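Uncharacterized protein (Bacteroides thetaiotaomicron, PDB 4LB8) is of unknown function but belongs to the DUF4848 family and is probably an exported lipoprotein. Local coordinates at residues S49-F54 with S62-M67; K76-A81 with A85-L90; M103-D108 with S113-L118. One frame throughout, in Å; residues are numbered along the deposited sequence.

Overall arrangement
From the N terminus the three contacts follow in series, none enclosing or crossing another. Interaction 1 packs helix 48-57 against the start of helix 63-80 and closes the seven-residue link between its segments. Interaction 2 uses the other end of helix 63-80, closing the three-residue connection to helix 84-98; its centre lies about 25 Å from that of interaction 1. Interaction 3 closes a four-residue turn in the loop between helix 84-98 and strand 132-135, and folds back on interaction 1, where Met-67 CE packs 3.4 Å from Ser-116 N. Interactions 2 and 3 do not touch; both meet the second subunit, on which Met-67 also packs.

Interaction 1 (S49-F54 with S62-M67); sequences SEQVSF and SQMILM
Val-52 divides its two methyl groups between Met-64 and Ile-65. With CG1 anti to the backbone N (chi1 178°), the two branches of the valine spread toward different partners. CG2 meets CE of Met-64, present as selenomethionine, at 3.7 Å, and CG1 meets Ile-65 CD1 at 3.8 Å. The selenomethionine chain runs at about a right angle to the valine and is bent at its second and third torsions, about CB-CG and CG-SE, so that the terminal methyl, rather than the heavy atom, carries this apolar contact. Ile-65 sets out across the line of approach, but a turn at its second torsion (chi2 -72°) swings CD1 toward helix 48-57. There the methyl also reaches the backbone, lying 3.9 Å from Val-52 CA. The backbones are nearest at this same pair, where two consecutive helices, 48-57 and 63-80, pack with their short axes 10.6 Å apart and a crossing angle of -124°, a steep crossing rather than a close antiparallel hairpin. No hydrogen bond spans the two segments, and the junction rests on side-chain packing. Beside this apolar group Gln-51 reaches across with a chain extended beyond CG and brings OE1 to 4.0 Å from Met-64 SE, again at about a right angle. The other end of that amide is held elsewhere in the chain: Gln-51 NE2 is hydrogen-bonded to Val-43 O and more weakly to Tyr-125 OH. Ser-62, at the N-cap position of helix 63-80, makes no capping bond with its side chain and instead binds Tyr-125 O through OG.

Interaction 2 (K76-A81 with A85-L90); sequences KICNQA and AEFDVL
Leu-90 points at the end of helix 63-80 and fits between Ile-77 and Gln-80. Its CB lies 3.8 Å from Ile-77 CG2, the two side chains sliding past each other in opposite directions. CG stands anti to the carbonyl carbon (chi1 -86°), which carries both methyls toward Gln-80. Beyond CG the branches part: CD1 rests 3.8 Å from Gln-80 CG and more loosely near Ala-81 CB, while CD2 lies 4.0 Å from Gln-80 NE2 and also close to Ile-77 CG1. Helices 63-80 and 84-98 form an antiparallel helical hairpin here, their short axes 9.7 Å apart with directions 150° from each other. One turn earlier, Phe-87 packs its CB on Ala-81 CB, which sits at the ring edge, and brings CD1 to 3.6 Å from Ile-77 CG2. Cys-78 SG comes obliquely to the same ring, 4.0 Å from Phe-87 CE1, a sulfur-aromatic contact; Phe-204 of the second subunit stacks on this ring. Glu-86 extends its carboxylate alongside Ala-81, and its OE1 accepts a hydrogen bond from Ala-82 N. A leucine here would probably leave the Ala-82 amide without its mate and the turn less firmly tied to helix 84-98.

Interaction 3 (M103-D108 with S113-L118); sequences MFNTID and SPYSRL
Met-103, a selenomethionine, and Tyr-115 pair as a single antiparallel beta bridge of the hydrogen-bonded kind. Met-103 N donates to Tyr-115 O at 2.9 Å, and Tyr-115 N returns a bond of 2.7 Å to Met-103 O; each donor lies in the plane of the carbonyl it binds, though the second bond is the more bent (N-H...O 142°). Beyond the bridge the two segments are joined through a water, which accepts from Asn-105 N at 2.8 Å and donates to Ser-113 O. Asn-105 OD1 takes two backbone amides, Ile-107 N in its carbonyl plane, making an Asx turn, and Asp-108 N from well above it. Asp-111 OD2 accepts from Asn-105 ND2 and is hydrogen-bonded to Tyr-115 OH, tying these two side chains to the intervening turn. From the second subunit, Arg-208 binds Pro-114 O and makes a cation-pi contact with Tyr-115. Phe-104 and Pro-114 lie side by side, CZ to CB 3.7 Å. Met-103 has CG anti to the backbone N (chi1 179°) and bends at chi3, turning CE toward Tyr-115 CB. Arg-117 extends from CG to NE, where it bonds to Asp-100 O, and Met-103 CB sits over the centre of its guanidinium, 4.0 Å above the plane.

Interaction 1 (S49-F54 with S62-M67)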
ATOM      1  N   SER A  49      -6.016 -13.420 -30.417  1.00 59.10           N
ATOM      2  CA  SER A  49      -5.957 -13.527 -31.879  1.00 60.22           C
ATOM      3  C   SER A  49      -7.230 -14.206 -32.436  1.00 64.49           C
ATOM      4  O   SER A  49      -7.809 -13.692 -33.405  1.00 65.02           O
ATOM      5  CB  SER A  49      -4.695 -14.264 -32.330  1.00 65.45           C
ATOM      6  OG  SER A  49      -4.407 -15.416 -31.552  1.00 75.04           O
ATOM      7  N   GLU A  50      -7.697 -15.310 -31.788  1.00 59.97           N
ATOM      8  CA  GLU A  50      -8.916 -16.050 -32.171  1.00 58.86           C
ATOM      9  C   GLU A  50     -10.138 -15.153 -32.056  1.00 59.57           C
ATOM     10  O   GLU A  50     -11.011 -15.199 -32.914  1.00 58.12           O
ATOM     11  CB  GLU A  50      -9.116 -17.299 -31.296  1.00 60.09           C
ATOM     12  CG  GLU A  50      -8.143 -18.442 -31.542  1.00 71.65           C
ATOM     13  CD  GLU A  50      -8.357 -19.646 -30.642  1.00 90.83           C
ATOM     14  OE1 GLU A  50      -8.589 -19.450 -29.427  1.00 81.45           O
ATOM     15  OE2 GLU A  50      -8.290 -20.789 -31.150  1.00 89.28           O
ATOM     16  N   GLN A  51     -10.194 -14.332 -30.992  1.00 55.17           N
ATOM     17  CA  GLN A  51     -11.293 -13.398 -30.765  1.00 53.69           C
ATOM     18  C   GLN A  51     -11.298 -12.293 -31.804  1.00 60.06           C
ATOM     19  O   GLN A  51     -12.364 -11.981 -32.334  1.00 60.33           O
ATOM     20  CB  GLN A  51     -11.206 -12.778 -29.379  1.00 52.97           C
ATOM     21  CG  GLN A  51     -11.459 -13.746 -28.266  1.00 39.70           C
ATOM     22  CD  GLN A  51     -10.947 -13.180 -26.996  1.00 47.35           C
ATOM     23  OE1 GLN A  51     -10.325 -12.116 -26.976  1.00 46.15           O
ATOM     24  NE2 GLN A  51     -11.196 -13.880 -25.902  1.00 45.03           N
ATOM     25  N   VAL A  52     -10.112 -11.693 -32.077  1.00 57.48           N
ATOM     26  CA  VAL A  52      -9.924 -10.631 -33.068  1.00 57.92           C
ATOM     27  C   VAL A  52     -10.336 -11.180 -34.448  1.00 64.78           C
ATOM     28  O   VAL A  52     -11.078 -10.497 -35.147  1.00 66.34           O
ATOM     29  CB  VAL A  52      -8.484 -10.029 -33.068  1.00 61.80           C
ATOM     30  CG1 VAL A  52      -8.320  -8.965 -34.149  1.00 62.59           C
ATOM     31  CG2 VAL A  52      -8.124  -9.437 -31.708  1.00 59.95           C
ATOM     32  N   SER A  53      -9.949 -12.438 -34.788  1.00 61.39           N
ATOM     33  CA  SER A  53     -10.290 -13.074 -36.066  1.00 61.50           C
ATOM     34  C   SER A  53     -11.761 -13.445 -36.169  1.00 63.92           C
ATOM     35  O   SER A  53     -12.324 -13.293 -37.252  1.00 64.22           O
ATOM     36  CB  SER A  53      -9.431 -14.304 -36.313  1.00 65.95           C
ATOM     37  OG  SER A  53      -8.098 -13.878 -36.537  1.00 78.30           O
ATOM     38  N   PHE A  54     -12.387 -13.930 -35.071  1.00 59.08           N
ATOM     39  CA  PHE A  54     -13.815 -14.287 -35.050  1.00 58.31           C
ATOM     40  C   PHE A  54     -14.666 -13.021 -35.253  1.00 62.57           C
ATOM     41  O   PHE A  54     -15.702 -13.086 -35.920  1.00 63.10           O
ATOM     42  CB  PHE A  54     -14.198 -15.032 -33.748  1.00 59.50           C
ATOM     43  CG  PHE A  54     -15.680 -15.159 -33.474  1.00 60.85           C
ATOM     44  CD1 PHE A  54     -16.435 -16.163 -34.075  1.00 65.03           C
ATOM     45  CD2 PHE A  54     -16.329 -14.267 -32.623  1.00 62.15           C
ATOM     46  CE1 PHE A  54     -17.813 -16.269 -33.837  1.00 65.14           C
ATOM     47  CE2 PHE A  54     -17.706 -14.366 -32.396  1.00 64.62           C
ATOM     48  CZ  PHE A  54     -18.438 -15.372 -32.995  1.00 63.15           C
ATOM     49  N   SER A  62     -15.902  -4.135 -32.376  1.00 47.81           N
ATOM     50  CA  SER A  62     -16.453  -4.022 -31.037  1.00 45.67           C
ATOM     51  C   SER A  62     -15.504  -3.204 -30.189  1.00 49.92           C
ATOM     52  O   SER A  62     -14.404  -2.859 -30.648  1.00 50.15           O
ATOM     53  CB  SER A  62     -16.704  -5.395 -30.421  1.00 47.17           C
ATOM     54  OG  SER A  62     -15.612  -6.283 -30.590  1.00 51.79           O
ATOM     55  N   GLN A  63     -15.936  -2.872 -28.951  1.00 44.65           N
ATOM     56  CA  GLN A  63     -15.149  -2.121 -27.985  1.00 42.92           C
ATOM     57  C   GLN A  63     -13.839  -2.820 -27.696  1.00 46.79           C
ATOM     58  O   GLN A  63     -12.839  -2.137 -27.450  1.00 47.47           O
ATOM     59  CB  GLN A  63     -15.931  -1.906 -26.712  1.00 42.70           C
ATOM     60  CG  GLN A  63     -16.708  -0.624 -26.798  1.00 43.56           C
ATOM     61  CD  GLN A  63     -17.336  -0.250 -25.509  1.00 55.75           C
ATOM     62  OE1 GLN A  63     -16.800  -0.529 -24.418  1.00 60.29           O
ATOM     63  NE2 GLN A  63     -18.444   0.463 -25.618  1.00 39.81           N
HETATM   64  N   MSE A  64     -13.825  -4.168 -27.796  1.00 41.43           N
HETATM   65  CA  MSE A  64     -12.618  -4.956 -27.629  1.00 41.23           C
HETATM   66  C   MSE A  64     -11.569  -4.600 -28.717  1.00 48.02           C
HETATM   67  O   MSE A  64     -10.405  -4.394 -28.372  1.00 48.82           O
HETATM   68  CB  MSE A  64     -12.938  -6.449 -27.644  1.00 43.04           C
HETATM   69  CG  MSE A  64     -11.765  -7.292 -27.182  1.00 49.91           C
HETATM   70 SE   MSE A  64     -10.946  -8.444 -28.542  0.75 59.35          SE
HETATM   71  CE  MSE A  64     -10.462  -7.360 -29.792  1.00 56.63           C
ATOM     72  N   ILE A  65     -11.978  -4.520 -30.015  1.00 45.49           N
ATOM     73  CA  ILE A  65     -11.080  -4.190 -31.142  1.00 46.25           C
ATOM     74  C   ILE A  65     -10.524  -2.775 -30.942  1.00 50.50           C
ATOM     75  O   ILE A  65      -9.328  -2.555 -31.162  1.00 52.61           O
ATOM     76  CB  ILE A  65     -11.760  -4.371 -32.546  1.00 49.62           C
ATOM     77  CG1 ILE A  65     -12.375  -5.795 -32.753  1.00 49.88           C
ATOM     78  CG2 ILE A  65     -10.850  -3.930 -33.721  1.00 49.41           C
ATOM     79  CD1 ILE A  65     -11.381  -7.021 -32.950  1.00 53.23           C
ATOM     80  N   LEU A  66     -11.372  -1.846 -30.466  1.00 44.66           N
ATOM     81  CA  LEU A  66     -10.960  -0.478 -30.152  1.00 44.17           C
ATOM     82  C   LEU A  66      -9.919  -0.466 -29.016  1.00 45.32           C
ATOM     83  O   LEU A  66      -8.991   0.318 -29.094  1.00 47.26           O
ATOM     84  CB  LEU A  66     -12.181   0.387 -29.782  1.00 43.84           C
ATOM     85  CG  LEU A  66     -11.954   1.892 -29.786  1.00 48.96           C
ATOM     86  CD1 LEU A  66     -11.695   2.405 -31.194  1.00 50.21           C
ATOM     87  CD2 LEU A  66     -13.124   2.606 -29.146  1.00 50.79           C
HETATM   88  N   MSE A  67     -10.064  -1.326 -27.986  1.00 39.09           N
HETATM   89  CA  MSE A  67      -9.136  -1.458 -26.853  1.00 38.00           C
HETATM   90  C   MSE A  67      -7.786  -1.979 -27.348  1.00 44.19           C
HETATM   91  O   MSE A  67      -6.748  -1.460 -26.933  1.00 45.00           O
HETATM   92  CB  MSE A  67      -9.717  -2.374 -25.761  1.00 39.11           C
HETATM   93  CG  MSE A  67      -8.898  -2.396 -24.458  1.00 45.21           C
HETATM   94 SE   MSE A  67      -8.722  -0.656 -23.596  0.75 52.35          SE
HETATM   95  CE  MSE A  67     -10.285  -0.721 -22.405  1.00 47.28           C
TER

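Interaction 2 (K76-A81 with A85-L90)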
ATOM      1  N   LYS A  76       2.893   2.893 -28.901  1.00 62.97           N
ATOM      2  CA  LYS A  76       3.603   3.547 -29.995  1.00 64.48           C
ATOM      3  C   LYS A  76       3.916   5.002 -29.645  1.00 69.89           C
ATOM      4  O   LYS A  76       4.942   5.517 -30.089  1.00 71.40           O
ATOM      5  CB  LYS A  76       2.808   3.455 -31.316  1.00 67.21           C
ATOM      6  CG  LYS A  76       2.826   2.053 -31.948  1.00 73.11           C
ATOM      7  CD  LYS A  76       2.270   2.040 -33.383  1.00 85.69           C
ATOM      8  CE  LYS A  76       1.306   0.893 -33.651  1.00 94.75           C
ATOM      9  NZ  LYS A  76       0.581   1.056 -34.944  1.00 99.35           N
ATOM     10  N   ILE A  77       3.047   5.661 -28.848  1.00 66.04           N
ATOM     11  CA  ILE A  77       3.222   7.058 -28.425  1.00 65.78           C
ATOM     12  C   ILE A  77       4.393   7.164 -27.434  1.00 71.02           C
ATOM     13  O   ILE A  77       5.119   8.153 -27.463  1.00 71.67           O
ATOM     14  CB  ILE A  77       1.902   7.652 -27.852  1.00 66.73           C
ATOM     15  CG1 ILE A  77       0.978   8.098 -28.998  1.00 66.89           C
ATOM     16  CG2 ILE A  77       2.173   8.836 -26.890  1.00 68.04           C
ATOM     17  CD1 ILE A  77      -0.415   8.635 -28.569  1.00 70.15           C
ATOM     18  N   CYS A  78       4.574   6.149 -26.574  1.00 67.77           N
ATOM     19  CA  CYS A  78       5.643   6.081 -25.582  1.00 68.06           C
ATOM     20  C   CYS A  78       6.999   5.824 -26.249  1.00 74.09           C
ATOM     21  O   CYS A  78       8.037   6.161 -25.680  1.00 73.48           O
ATOM     22  CB  CYS A  78       5.330   5.002 -24.552  1.00 67.29           C
ATOM     23  SG  CYS A  78       3.880   5.361 -23.528  1.00 69.80           S
ATOM     24  N   ASN A  79       6.980   5.216 -27.443  1.00 72.88           N
ATOM     25  CA  ASN A  79       8.169   4.871 -28.215  1.00 75.12           C
ATOM     26  C   ASN A  79       8.621   6.010 -29.147  1.00 82.56           C
ATOM     27  O   ASN A  79       9.825   6.152 -29.360  1.00 84.32           O
ATOM     28  CB  ASN A  79       7.934   3.589 -29.020  1.00 75.22           C
ATOM     29  CG  ASN A  79       7.782   2.328 -28.178  1.00 90.15           C
ATOM     30  OD1 ASN A  79       8.317   2.208 -27.060  1.00 72.57           O
ATOM     31  ND2 ASN A  79       7.071   1.334 -28.725  1.00 82.71           N
ATOM     32  N   GLN A  80       7.683   6.811 -29.695  1.00 79.15           N
ATOM     33  CA  GLN A  80       8.027   7.923 -30.592  1.00 80.91           C
ATOM     34  C   GLN A  80       8.313   9.239 -29.828  1.00 85.04           C
ATOM     35  O   GLN A  80       8.986  10.109 -30.382  1.00 87.38           O
ATOM     36  CB  GLN A  80       6.944   8.149 -31.667  1.00 82.65           C
ATOM     37  CG  GLN A  80       5.625   8.723 -31.153  1.00 95.59           C
ATOM     38  CD  GLN A  80       4.661   9.030 -32.266  1.00112.00           C
ATOM     39  OE1 GLN A  80       3.661   8.331 -32.455  1.00110.48           O
ATOM     40  NE2 GLN A  80       4.929  10.094 -33.012  1.00 97.90           N
ATOM     41  N   ALA A  81       7.812   9.389 -28.578  1.00 78.76           N
ATOM     42  CA  ALA A  81       8.029  10.602 -27.785  1.00 78.00           C
ATOM     43  C   ALA A  81       9.486  10.721 -27.307  1.00 82.70           C
ATOM     44  O   ALA A  81       9.991   9.842 -26.601  1.00 81.07           O
ATOM     45  CB  ALA A  81       7.085  10.639 -26.595  1.00 76.41           C
ATOM     46  N   ALA A  85       7.217  16.892 -22.786  1.00 71.51           N
ATOM     47  CA  ALA A  85       6.437  17.918 -23.488  1.00 71.79           C
ATOM     48  C   ALA A  85       5.857  17.422 -24.816  1.00 73.86           C
ATOM     49  O   ALA A  85       4.761  17.841 -25.174  1.00 73.40           O
ATOM     50  CB  ALA A  85       7.292  19.147 -23.732  1.00 74.68           C
ATOM     51  N   GLU A  86       6.590  16.545 -25.537  1.00 69.88           N
ATOM     52  CA  GLU A  86       6.174  15.965 -26.815  1.00 70.03           C
ATOM     53  C   GLU A  86       5.108  14.889 -26.576  1.00 72.44           C
ATOM     54  O   GLU A  86       4.103  14.826 -27.309  1.00 71.96           O
ATOM     55  CB  GLU A  86       7.370  15.378 -27.566  1.00 72.55           C
ATOM     56  CG  GLU A  86       7.132  15.248 -29.058  1.00 86.86           C
ATOM     57  CD  GLU A  86       7.972  14.204 -29.765  1.00106.57           C
ATOM     58  OE1 GLU A  86       9.196  14.132 -29.503  1.00 87.60           O
ATOM     59  OE2 GLU A  86       7.403  13.478 -30.614  1.00 98.77           O
ATOM     60  N   PHE A  87       5.334  14.051 -25.538  1.00 66.44           N
ATOM     61  CA  PHE A  87       4.396  13.021 -25.114  1.00 63.61           C
ATOM     62  C   PHE A  87       3.080  13.699 -24.757  1.00 66.70           C
ATOM     63  O   PHE A  87       2.040  13.307 -25.288  1.00 67.69           O
ATOM     64  CB  PHE A  87       4.956  12.210 -23.924  1.00 63.69           C
ATOM     65  CG  PHE A  87       3.961  11.282 -23.267  1.00 62.87           C
ATOM     66  CD1 PHE A  87       3.669  10.043 -23.824  1.00 65.19           C
ATOM     67  CD2 PHE A  87       3.297  11.655 -22.105  1.00 62.98           C
ATOM     68  CE1 PHE A  87       2.722   9.204 -23.238  1.00 64.29           C
ATOM     69  CE2 PHE A  87       2.351  10.814 -21.520  1.00 63.73           C
ATOM     70  CZ  PHE A  87       2.070   9.597 -22.091  1.00 61.63           C
ATOM     71  N   ASP A  88       3.139  14.772 -23.934  1.00 61.68           N
ATOM     72  CA  ASP A  88       1.980  15.550 -23.476  1.00 60.75           C
ATOM     73  C   ASP A  88       1.116  16.031 -24.634  1.00 67.45           C
ATOM     74  O   ASP A  88      -0.110  15.961 -24.539  1.00 66.86           O
ATOM     75  CB  ASP A  88       2.414  16.736 -22.604  1.00 62.02           C
ATOM     76  CG  ASP A  88       2.896  16.342 -21.215  1.00 66.83           C
ATOM     77  OD1 ASP A  88       2.649  15.174 -20.797  1.00 63.93           O
ATOM     78  OD2 ASP A  88       3.502  17.201 -20.534  1.00 75.42           O
ATOM     79  N   VAL A  89       1.752  16.444 -25.747  1.00 65.89           N
ATOM     80  CA  VAL A  89       1.060  16.898 -26.948  1.00 66.50           C
ATOM     81  C   VAL A  89       0.350  15.708 -27.605  1.00 68.99           C
ATOM     82  O   VAL A  89      -0.820  15.836 -27.976  1.00 67.75           O
ATOM     83  CB  VAL A  89       2.021  17.619 -27.926  1.00 72.09           C
ATOM     84  CG1 VAL A  89       1.297  18.026 -29.220  1.00 72.98           C
ATOM     85  CG2 VAL A  89       2.646  18.836 -27.258  1.00 72.70           C
ATOM     86  N   LEU A  90       1.073  14.572 -27.753  1.00 65.17           N
ATOM     87  CA  LEU A  90       0.575  13.332 -28.358  1.00 63.90           C
ATOM     88  C   LEU A  90      -0.571  12.734 -27.535  1.00 65.34           C
ATOM     89  O   LEU A  90      -1.631  12.404 -28.089  1.00 65.97           O
ATOM     90  CB  LEU A  90       1.714  12.292 -28.459  1.00 63.64           C
ATOM     91  CG  LEU A  90       2.634  12.324 -29.675  1.00 69.65           C
ATOM     92  CD1 LEU A  90       3.938  11.612 -29.375  1.00 69.28           C
ATOM     93  CD2 LEU A  90       1.994  11.650 -30.865  1.00 72.19           C
TER

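Interaction 3 (M103-D108 with S113-L118)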
HETATM    1  N   MSE A 103     -12.631   5.479 -20.558  1.00 38.42           N
HETATM    2  CA  MSE A 103     -12.508   6.216 -19.311  1.00 36.30           C
HETATM    3  C   MSE A 103     -11.043   6.215 -18.860  1.00 42.12           C
HETATM    4  O   MSE A 103     -10.362   5.199 -18.982  1.00 42.36           O
HETATM    5  CB  MSE A 103     -13.402   5.396 -18.375  1.00 36.15           C
HETATM    6  CG  MSE A 103     -13.507   5.830 -16.994  1.00 40.65           C
HETATM    7 SE   MSE A 103     -14.680   4.558 -16.142  0.75 43.99          SE
HETATM    8  CE  MSE A 103     -13.599   3.045 -15.900  1.00 38.73           C
ATOM      9  N   PHE A 104     -10.549   7.345 -18.357  1.00 40.02           N
ATOM     10  CA  PHE A 104      -9.157   7.452 -17.898  1.00 39.42           C
ATOM     11  C   PHE A 104      -9.111   7.511 -16.372  1.00 45.65           C
ATOM     12  O   PHE A 104     -10.143   7.777 -15.741  1.00 47.98           O
ATOM     13  CB  PHE A 104      -8.428   8.648 -18.564  1.00 41.19           C
ATOM     14  CG  PHE A 104      -8.084   8.342 -20.011  1.00 42.19           C
ATOM     15  CD1 PHE A 104      -6.938   7.614 -20.331  1.00 42.91           C
ATOM     16  CD2 PHE A 104      -8.975   8.656 -21.038  1.00 44.62           C
ATOM     17  CE1 PHE A 104      -6.654   7.275 -21.658  1.00 44.65           C
ATOM     18  CE2 PHE A 104      -8.705   8.283 -22.366  1.00 47.19           C
ATOM     19  CZ  PHE A 104      -7.542   7.604 -22.668  1.00 44.98           C
ATOM     20  N   ASN A 105      -7.956   7.173 -15.784  1.00 41.82           N
ATOM     21  CA  ASN A 105      -7.761   7.120 -14.337  1.00 42.44           C
ATOM     22  C   ASN A 105      -7.703   8.524 -13.754  1.00 50.68           C
ATOM     23  O   ASN A 105      -6.767   9.290 -14.038  1.00 51.02           O
ATOM     24  CB  ASN A 105      -6.489   6.336 -13.990  1.00 42.31           C
ATOM     25  CG  ASN A 105      -6.343   5.913 -12.548  1.00 48.45           C
ATOM     26  OD1 ASN A 105      -6.832   6.541 -11.621  1.00 46.30           O
ATOM     27  ND2 ASN A 105      -5.597   4.860 -12.321  1.00 38.53           N
ATOM     28  N   THR A 106      -8.718   8.836 -12.917  1.00 49.12           N
ATOM     29  CA  THR A 106      -8.915  10.120 -12.230  1.00 50.09           C
ATOM     30  C   THR A 106      -8.186  10.174 -10.873  1.00 56.26           C
ATOM     31  O   THR A 106      -8.047  11.257 -10.299  1.00 57.06           O
ATOM     32  CB  THR A 106     -10.412  10.401 -12.035  1.00 49.82           C
ATOM     33  OG1 THR A 106     -11.025   9.299 -11.360  1.00 52.36           O
ATOM     34  CG2 THR A 106     -11.122  10.671 -13.329  1.00 44.22           C
ATOM     35  N   ILE A 107      -7.736   9.021 -10.360  1.00 52.57           N
ATOM     36  CA  ILE A 107      -7.033   8.953  -9.080  1.00 52.41           C
ATOM     37  C   ILE A 107      -5.504   9.085  -9.316  1.00 57.73           C
ATOM     38  O   ILE A 107      -4.893  10.014  -8.784  1.00 60.01           O
ATOM     39  CB  ILE A 107      -7.414   7.663  -8.296  1.00 54.19           C
ATOM     40  CG1 ILE A 107      -8.950   7.587  -8.089  1.00 54.61           C
ATOM     41  CG2 ILE A 107      -6.656   7.583  -6.965  1.00 52.65           C
ATOM     42  CD1 ILE A 107      -9.488   6.222  -7.604  1.00 60.82           C
ATOM     43  N   ASP A 108      -4.899   8.172 -10.106  1.00 50.91           N
ATOM     44  CA  ASP A 108      -3.462   8.204 -10.402  1.00 48.94           C
ATOM     45  C   ASP A 108      -3.222   8.682 -11.849  1.00 50.65           C
ATOM     46  O   ASP A 108      -3.499   7.950 -12.807  1.00 50.98           O
ATOM     47  CB  ASP A 108      -2.855   6.815 -10.152  1.00 49.61           C
ATOM     48  CG  ASP A 108      -1.365   6.680 -10.372  1.00 57.36           C
ATOM     49  OD1 ASP A 108      -0.715   7.699 -10.712  1.00 57.16           O
ATOM     50  OD2 ASP A 108      -0.843   5.549 -10.216  1.00 63.02           O
ATOM     51  N   SER A 113      -3.228   4.351 -19.201  1.00 40.15           N
ATOM     52  CA  SER A 113      -4.119   3.435 -19.934  1.00 39.44           C
ATOM     53  C   SER A 113      -5.596   3.795 -19.946  1.00 42.82           C
ATOM     54  O   SER A 113      -6.156   4.128 -18.899  1.00 42.94           O
ATOM     55  CB  SER A 113      -3.980   2.022 -19.387  1.00 39.86           C
ATOM     56  OG  SER A 113      -2.766   1.475 -19.860  1.00 44.28           O
ATOM     57  N   PRO A 114      -6.269   3.659 -21.114  1.00 40.48           N
ATOM     58  CA  PRO A 114      -7.736   3.851 -21.132  1.00 39.34           C
ATOM     59  C   PRO A 114      -8.412   2.637 -20.516  1.00 41.02           C
ATOM     60  O   PRO A 114      -7.836   1.551 -20.527  1.00 40.27           O
ATOM     61  CB  PRO A 114      -8.070   3.982 -22.626  1.00 41.79           C
ATOM     62  CG  PRO A 114      -7.014   3.209 -23.327  1.00 47.36           C
ATOM     63  CD  PRO A 114      -5.765   3.219 -22.438  1.00 43.09           C
ATOM     64  N   TYR A 115      -9.616   2.814 -19.985  1.00 38.39           N
ATOM     65  CA  TYR A 115     -10.398   1.748 -19.351  1.00 37.77           C
ATOM     66  C   TYR A 115     -11.778   1.605 -19.949  1.00 41.68           C
ATOM     67  O   TYR A 115     -12.372   2.603 -20.388  1.00 41.40           O
ATOM     68  CB  TYR A 115     -10.558   2.031 -17.853  1.00 38.41           C
ATOM     69  CG  TYR A 115      -9.292   1.814 -17.065  1.00 41.53           C
ATOM     70  CD1 TYR A 115      -8.998   0.571 -16.511  1.00 42.61           C
ATOM     71  CD2 TYR A 115      -8.377   2.853 -16.870  1.00 42.26           C
ATOM     72  CE1 TYR A 115      -7.844   0.367 -15.761  1.00 40.97           C
ATOM     73  CE2 TYR A 115      -7.202   2.651 -16.149  1.00 42.62           C
ATOM     74  CZ  TYR A 115      -6.943   1.408 -15.591  1.00 50.49           C
ATOM     75  OH  TYR A 115      -5.793   1.182 -14.877  1.00 55.39           O
ATOM     76  N   SER A 116     -12.325   0.371 -19.899  1.00 37.80           N
ATOM     77  CA  SER A 116     -13.716   0.110 -20.306  1.00 37.18           C
ATOM     78  C   SER A 116     -14.613   0.758 -19.253  1.00 40.75           C
ATOM     79  O   SER A 116     -14.235   0.818 -18.083  1.00 37.80           O
ATOM     80  CB  SER A 116     -13.974  -1.395 -20.394  1.00 39.67           C
ATOM     81  OG  SER A 116     -15.059  -1.782 -21.224  1.00 50.06           O
ATOM     82  N   ARG A 117     -15.770   1.274 -19.666  1.00 40.78           N
ATOM     83  CA  ARG A 117     -16.760   1.866 -18.760  1.00 39.61           C
ATOM     84  C   ARG A 117     -17.683   0.756 -18.241  1.00 41.92           C
ATOM     85  O   ARG A 117     -18.375   0.968 -17.272  1.00 42.67           O
ATOM     86  CB  ARG A 117     -17.556   2.977 -19.460  1.00 36.56           C
ATOM     87  CG  ARG A 117     -16.726   4.235 -19.665  1.00 38.79           C
ATOM     88  CD  ARG A 117     -17.499   5.322 -20.401  1.00 44.74           C
ATOM     89  NE  ARG A 117     -16.700   6.532 -20.638  1.00 45.64           N
ATOM     90  CZ  ARG A 117     -16.537   7.508 -19.751  1.00 58.63           C
ATOM     91  NH1 ARG A 117     -17.104   7.429 -18.550  1.00 39.65           N
ATOM     92  NH2 ARG A 117     -15.782   8.561 -20.044  1.00 50.13           N
ATOM     93  N   LEU A 118     -17.614  -0.439 -18.838  1.00 37.34           N
ATOM     94  CA  LEU A 118     -18.419  -1.626 -18.545  1.00 36.78           C
ATOM     95  C   LEU A 118     -18.200  -2.221 -17.172  1.00 41.50           C
ATOM     96  O   LEU A 118     -17.070  -2.470 -16.756  1.00 42.01           O
ATOM     97  CB  LEU A 118     -18.130  -2.743 -19.575  1.00 36.20           C
ATOM     98  CG  LEU A 118     -18.554  -2.526 -21.018  1.00 40.37           C
ATOM     99  CD1 LEU A 118     -18.247  -3.745 -21.850  1.00 40.09           C
ATOM    100  CD2 LEU A 118     -20.023  -2.192 -21.129  1.00 41.69           C
TER
HETATM  101  O   HOH W   1      -5.823   6.220 -17.276  1.00 40.53           O